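Side-chain contacts in ABC transporter substrate-binding protein (Rhizobium radiobacter, PDB 6TFX), which binds the opine mannopinic acid as the solute-binding protein of an ABC transporter, probably delivering it for import: residues 209-214 and 220-225; 464-467 and 471-474. One frame throughout, in Å; residues are numbered along the deposited sequence.

In the fold
The two contacts follow one another along the chain and meet in the same mixed sheet, where strand 221-223 of contact 1 runs antiparallel to strand 454-467 of contact 2. Their centres lie about 14 Å apart. Glu222 O of contact 1 and Ala465 N of contact 2 form a probable backbone hydrogen bond of 2.8 Å, and the indole of Trp464 packs against Gln223. Contact 1 puts helix 207-215 on the sheet; contact 2 folds the chain back just after strand 454-467. The nearest link to the ligand is the side chain of Gln223, about 6 Å from the bound opine and about 8 Å from a magnesium ion.

Contact 1 (209-214 and 220-225); sequences ARDLAF and DVEQGN
Phe214 and Glu222 meet where the helix carrying the ring comes down on strand 221-223. Phe214 CG is trans to the main-chain nitrogen (chi1 -176°), which carries the ring out toward the strand. Glu222 places its CG between the backbone N and the carbonyl carbon (chi1 75°) and then extends, so that CG lies over one ring face, 4.0 Å from the Phe214 centroid, in a CH-pi contact. Its carboxylate ends beside Asp211, nearly parallel to the ring, with Glu222 CD 3.6 Å from Phe214 CB. At the edge of the ring, in its plane, Phe214 CE1 approaches Asp220 O at 3.7 Å. Lys467 adds a cation-pi contact to the same ring.

One turn back, Arg210 starts extended and then bends at chi3, which brings the guanidinium down to the strand. Its NH1 gives a fairly straight hydrogen bond of 2.9 Å to Gln223 O; the carbonyl oxygen lies in the guanidinium plane, whereas the nitrogen stands above the carbonyl plane. A water links NH1 to Gly224 O, and NE is spent on Leu204 O, so backbone oxygens and water fix the group's rotation. The aliphatic part of Arg210 runs past Glu222, its CG 3.4 Å from Glu222 OE2.

Asp211 OD1 sits 3.0 Å from Glu222 OE2 and 3.1 Å from Glu222 OE1, with the two carboxylate planes about perpendicular (83°). Carboxylates this close may well raise the proton affinity of one group. Trp230 on helix 228-235 supplies an N-H to the same OD1.

Helix and strand run almost antiparallel, their axes 8.7 Å apart. With strands 198-203 and 221-223 both parallel to strand 5-10 between them, helix 207-215 makes the crossover of a beta-alpha-beta unit, as in the periplasmic binding protein fold.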
loop_
_atom_site.group_PDB
_atom_site.type_symbol
_atom_site.label_atom_id
_atom_site.label_comp_id
_atom_site.label_asym_id
_atom_site.label_seq_id
_atom_site.Cartn_x
_atom_site.Cartn_y
_atom_site.Cartn_z
ATOM N N ALA A 209 1.628 8.163 -23.476
ATOM C CA ALA A 209 2.862 7.469 -23.908
ATOM C C ALA A 209 2.815 5.984 -23.512
ATOM O O ALA A 209 3.221 5.121 -24.297
ATOM C CB ALA A 209 4.085 8.140 -23.293
ATOM N N ARG A 210 2.304 5.685 -22.288
ATOM C CA ARG A 210 2.188 4.291 -21.841
ATOM C C ARG A 210 1.237 3.498 -22.755
ATOM O O ARG A 210 1.587 2.401 -23.196
ATOM C CB ARG A 210 1.718 4.237 -20.377
ATOM C CG ARG A 210 1.925 2.872 -19.696
ATOM C CD ARG A 210 1.349 2.827 -18.268
ATOM N NE ARG A 210 1.499 4.112 -17.594
ATOM C CZ ARG A 210 0.550 4.765 -16.938
ATOM N NH1 ARG A 210 -0.643 4.207 -16.743
ATOM N NH2 ARG A 210 0.801 5.954 -16.416
ATOM N N ASP A 211 0.036 4.058 -23.039
ATOM C CA ASP A 211 -0.962 3.416 -23.914
ATOM C C ASP A 211 -0.382 3.189 -25.325
ATOM O O ASP A 211 -0.536 2.100 -25.873
ATOM C CB ASP A 211 -2.254 4.274 -23.988
ATOM C CG ASP A 211 -3.175 4.184 -22.764
ATOM O OD1 ASP A 211 -3.021 3.225 -21.962
ATOM O OD2 ASP A 211 -4.065 5.064 -22.620
ATOM N N LEU A 212 0.359 4.178 -25.857
ATOM C CA LEU A 212 0.973 4.083 -27.181
ATOM C C LEU A 212 1.994 2.945 -27.217
ATOM O O LEU A 212 1.983 2.150 -28.164
ATOM C CB LEU A 212 1.597 5.423 -27.607
ATOM C CG LEU A 212 2.140 5.522 -29.054
ATOM C CD1 LEU A 212 1.020 5.373 -30.100
ATOM C CD2 LEU A 212 2.852 6.856 -29.271
ATOM N N ALA A 213 2.842 2.839 -26.168
ATOM C CA ALA A 213 3.839 1.762 -26.068
ATOM C C ALA A 213 3.166 0.382 -25.982
ATOM O O ALA A 213 3.642 -0.565 -26.590
ATOM C CB ALA A 213 4.754 1.995 -24.884
ATOM N N PHE A 214 2.031 0.279 -25.281
ATOM C CA PHE A 214 1.306 -0.989 -25.189
ATOM C C PHE A 214 0.653 -1.382 -26.528
ATOM O O PHE A 214 0.743 -2.546 -26.931
ATOM C CB PHE A 214 0.255 -0.922 -24.065
ATOM C CG PHE A 214 -0.476 -2.216 -23.825
ATOM C CD1 PHE A 214 0.133 -3.258 -23.135
ATOM C CD2 PHE A 214 -1.759 -2.415 -24.334
ATOM C CE1 PHE A 214 -0.542 -4.456 -22.919
ATOM C CE2 PHE A 214 -2.443 -3.610 -24.090
ATOM C CZ PHE A 214 -1.828 -4.621 -23.386
ATOM N N ASP A 220 4.356 -5.774 -22.794
ATOM C CA ASP A 220 3.513 -6.948 -22.621
ATOM C C ASP A 220 2.455 -6.666 -21.546
ATOM O O ASP A 220 1.410 -7.322 -21.505
ATOM C CB ASP A 220 4.372 -8.135 -22.200
ATOM C CG ASP A 220 5.462 -8.415 -23.219
ATOM O OD1 ASP A 220 5.116 -8.763 -24.376
ATOM O OD2 ASP A 220 6.666 -8.267 -22.865
ATOM N N VAL A 221 2.764 -5.733 -20.640
ATOM C CA VAL A 221 1.879 -5.356 -19.530
ATOM C C VAL A 221 1.920 -3.855 -19.380
ATOM O O VAL A 221 2.994 -3.262 -19.446
ATOM C CB VAL A 221 2.357 -6.009 -18.194
ATOM C CG1 VAL A 221 1.528 -5.538 -16.986
ATOM C CG2 VAL A 221 2.343 -7.520 -18.282
ATOM N N GLU A 222 0.765 -3.242 -19.090
ATOM C CA GLU A 222 0.754 -1.817 -18.787
ATOM C C GLU A 222 -0.208 -1.516 -17.662
ATOM O O GLU A 222 -1.293 -2.111 -17.586
ATOM C CB GLU A 222 0.464 -0.941 -20.009
ATOM C CG GLU A 222 -0.991 -0.944 -20.456
ATOM C CD GLU A 222 -1.502 0.314 -21.134
ATOM O OE1 GLU A 222 -2.502 0.205 -21.874
ATOM O OE2 GLU A 222 -0.923 1.402 -20.923
ATOM N N GLN A 223 0.204 -0.627 -16.771
ATOM C CA GLN A 223 -0.690 -0.173 -15.710
ATOM C C GLN A 223 -1.780 0.676 -16.360
ATOM O O GLN A 223 -1.511 1.469 -17.282
ATOM C CB GLN A 223 0.082 0.658 -14.686
ATOM C CG GLN A 223 -0.764 1.055 -13.472
ATOM C CD GLN A 223 0.060 1.626 -12.359
ATOM O OE1 GLN A 223 1.296 1.736 -12.443
ATOM N NE2 GLN A 223 -0.615 1.987 -11.252
ATOM N N GLY A 224 -2.995 0.507 -15.876
ATOM C CA GLY A 224 -4.117 1.263 -16.386
ATOM C C GLY A 224 -4.438 2.406 -15.464
ATOM O O GLY A 224 -3.565 2.908 -14.750
ATOM N N ASN A 225 -5.696 2.825 -15.472
ATOM C CA ASN A 225 -6.141 3.844 -14.530
ATOM C C ASN A 225 -7.553 3.471 -14.052
ATOM O O ASN A 225 -8.027 2.354 -14.320
ATOM C CB ASN A 225 -6.051 5.253 -15.126
ATOM C CG ASN A 225 -7.012 5.516 -16.252
ATOM O OD1 ASN A 225 -7.999 4.790 -16.457
ATOM N ND2 ASN A 225 -6.768 6.603 -16.985
HETATM O O HOH W 1 -2.293 5.790 -14.557
#

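Contact 2 (464-467 and 471-474); sequences WARK and GWGF
Arg466 reaches across from the end of strand 454-467 and brings its outer chain to the Trp472 indole from an oblique direction. The tight part is small: Arg466 NE is 3.2 Å from Trp472 NE1, and Arg466 CD touches the six-membered ring at Trp472 CZ2 (3.6 Å) and the fusion atom CE2 (3.8 Å). Two N-H donors do not bond each other. What draws them together is a shared acceptor, OD2 of Asp243, which takes a salt bridge from the arginine NE and a hydrogen bond from the indole NE1. The carboxylate would probably offset the charge of the arginine and let the two N-H groups lie this close.

The arginine gets there by a chi1 of 64°, with CG between the backbone N and carbonyl carbon, followed by an extended run to NE. Its guanidinium plane stands steeply to the indole, 74° apart, so the two flat groups do not stack.

In the fold this is a chain reversal at the end of strand 454-467, a strand inside the mixed sheet: the strand ends, three residues intervene, and the chain returns so that the outer indole of Trp472 reaches the Arg466 side chain. Asp243 belongs to strand 240-255, the antiparallel neighbour of 454-467, so the shared carboxylate ties the returning loop to the sheet.

Away from the Arg466 side chain the contact thins out. Trp464 and Trp472 both pack on Pro484. Further along, Trp472 CB sits 4.0 Å above the plane of the Phe474 ring, offset toward its rim, while Gly473 is exposed at the surface and touches a crystal neighbour.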
loop_
_atom_site.group_PDB
_atom_site.type_symbol
_atom_site.label_atom_id
_atom_site.label_comp_id
_atom_site.label_asym_id
_atom_site.label_seq_id
_atom_site.Cartn_x
_atom_site.Cartn_y
_atom_site.Cartn_z
ATOM N N TRP A 464 -4.722 -3.279 -14.567
ATOM C CA TRP A 464 -3.542 -3.527 -15.399
ATOM C C TRP A 464 -3.945 -4.310 -16.629
ATOM O O TRP A 464 -4.812 -5.181 -16.531
ATOM C CB TRP A 464 -2.504 -4.332 -14.583
ATOM C CG TRP A 464 -1.876 -3.560 -13.449
ATOM C CD1 TRP A 464 -2.441 -3.242 -12.240
ATOM C CD2 TRP A 464 -0.530 -3.091 -13.392
ATOM N NE1 TRP A 464 -1.552 -2.522 -11.477
ATOM C CE2 TRP A 464 -0.361 -2.438 -12.144
ATOM C CE3 TRP A 464 0.570 -3.194 -14.256
ATOM C CZ2 TRP A 464 0.858 -1.886 -11.749
ATOM C CZ3 TRP A 464 1.771 -2.614 -13.876
ATOM C CH2 TRP A 464 1.908 -1.980 -12.631
ATOM N N ALA A 465 -3.361 -3.973 -17.792
ATOM C CA ALA A 465 -3.685 -4.684 -19.028
ATOM C C ALA A 465 -2.491 -5.546 -19.436
ATOM O O ALA A 465 -1.344 -5.193 -19.165
ATOM C CB ALA A 465 -3.990 -3.698 -20.140
ATOM N N ARG A 466 -2.766 -6.676 -20.057
ATOM C CA ARG A 466 -1.708 -7.559 -20.536
ATOM C C ARG A 466 -2.180 -8.177 -21.832
ATOM O O ARG A 466 -3.377 -8.153 -22.139
ATOM C CB ARG A 466 -1.393 -8.673 -19.527
ATOM C CG ARG A 466 -2.550 -9.645 -19.283
ATOM C CD ARG A 466 -2.101 -10.800 -18.434
ATOM N NE ARG A 466 -3.235 -11.515 -17.851
ATOM C CZ ARG A 466 -3.783 -12.604 -18.377
ATOM N NH1 ARG A 466 -3.333 -13.094 -19.524
ATOM N NH2 ARG A 466 -4.801 -13.197 -17.773
ATOM N N LYS A 467 -1.244 -8.728 -22.585
ATOM C CA LYS A 467 -1.576 -9.455 -23.797
ATOM C C LYS A 467 -1.964 -10.878 -23.359
ATOM O O LYS A 467 -1.388 -11.373 -22.383
ATOM C CB LYS A 467 -0.366 -9.450 -24.749
ATOM C CG LYS A 467 -0.006 -8.050 -25.298
ATOM C CD LYS A 467 -1.057 -7.539 -26.285
ATOM C CE LYS A 467 -0.847 -6.086 -26.636
ATOM N NZ LYS A 467 -1.965 -5.565 -27.460
ATOM N N GLY A 471 0.957 -15.572 -19.396
ATOM C CA GLY A 471 0.273 -16.347 -18.371
ATOM C C GLY A 471 0.910 -16.090 -17.015
ATOM O O GLY A 471 2.147 -16.118 -16.892
ATOM N N TRP A 472 0.096 -15.795 -15.981
ATOM C CA TRP A 472 0.672 -15.547 -14.662
ATOM C C TRP A 472 1.148 -16.832 -13.975
ATOM O O TRP A 472 2.053 -16.776 -13.146
ATOM C CB TRP A 472 -0.330 -14.854 -13.729
ATOM C CG TRP A 472 -0.849 -13.528 -14.211
ATOM C CD1 TRP A 472 -2.156 -13.182 -14.384
ATOM C CD2 TRP A 472 -0.078 -12.349 -14.496
ATOM N NE1 TRP A 472 -2.251 -11.869 -14.791
ATOM C CE2 TRP A 472 -0.992 -11.328 -14.858
ATOM C CE3 TRP A 472 1.297 -12.048 -14.474
ATOM C CZ2 TRP A 472 -0.571 -10.038 -15.222
ATOM C CZ3 TRP A 472 1.713 -10.776 -14.863
ATOM C CH2 TRP A 472 0.783 -9.794 -15.239
ATOM N N GLY A 473 0.509 -17.957 -14.296
ATOM C CA GLY A 473 0.772 -19.239 -13.650
ATOM C C GLY A 473 -0.213 -19.526 -12.528
ATOM O O GLY A 473 -0.170 -20.582 -11.881
ATOM N N PHE A 474 -1.134 -18.595 -12.316
ATOM C CA PHE A 474 -2.150 -18.688 -11.252
ATOM C C PHE A 474 -3.203 -17.612 -11.548
ATOM O O PHE A 474 -2.991 -16.749 -12.399
ATOM C CB PHE A 474 -1.517 -18.409 -9.869
ATOM C CG PHE A 474 -0.594 -17.213 -9.831
ATOM C CD1 PHE A 474 -1.097 -15.924 -9.676
ATOM C CD2 PHE A 474 0.781 -17.373 -9.995
ATOM C CE1 PHE A 474 -0.240 -14.811 -9.684
ATOM C CE2 PHE A 474 1.633 -16.261 -10.015
ATOM C CZ PHE A 474 1.115 -14.992 -9.854
#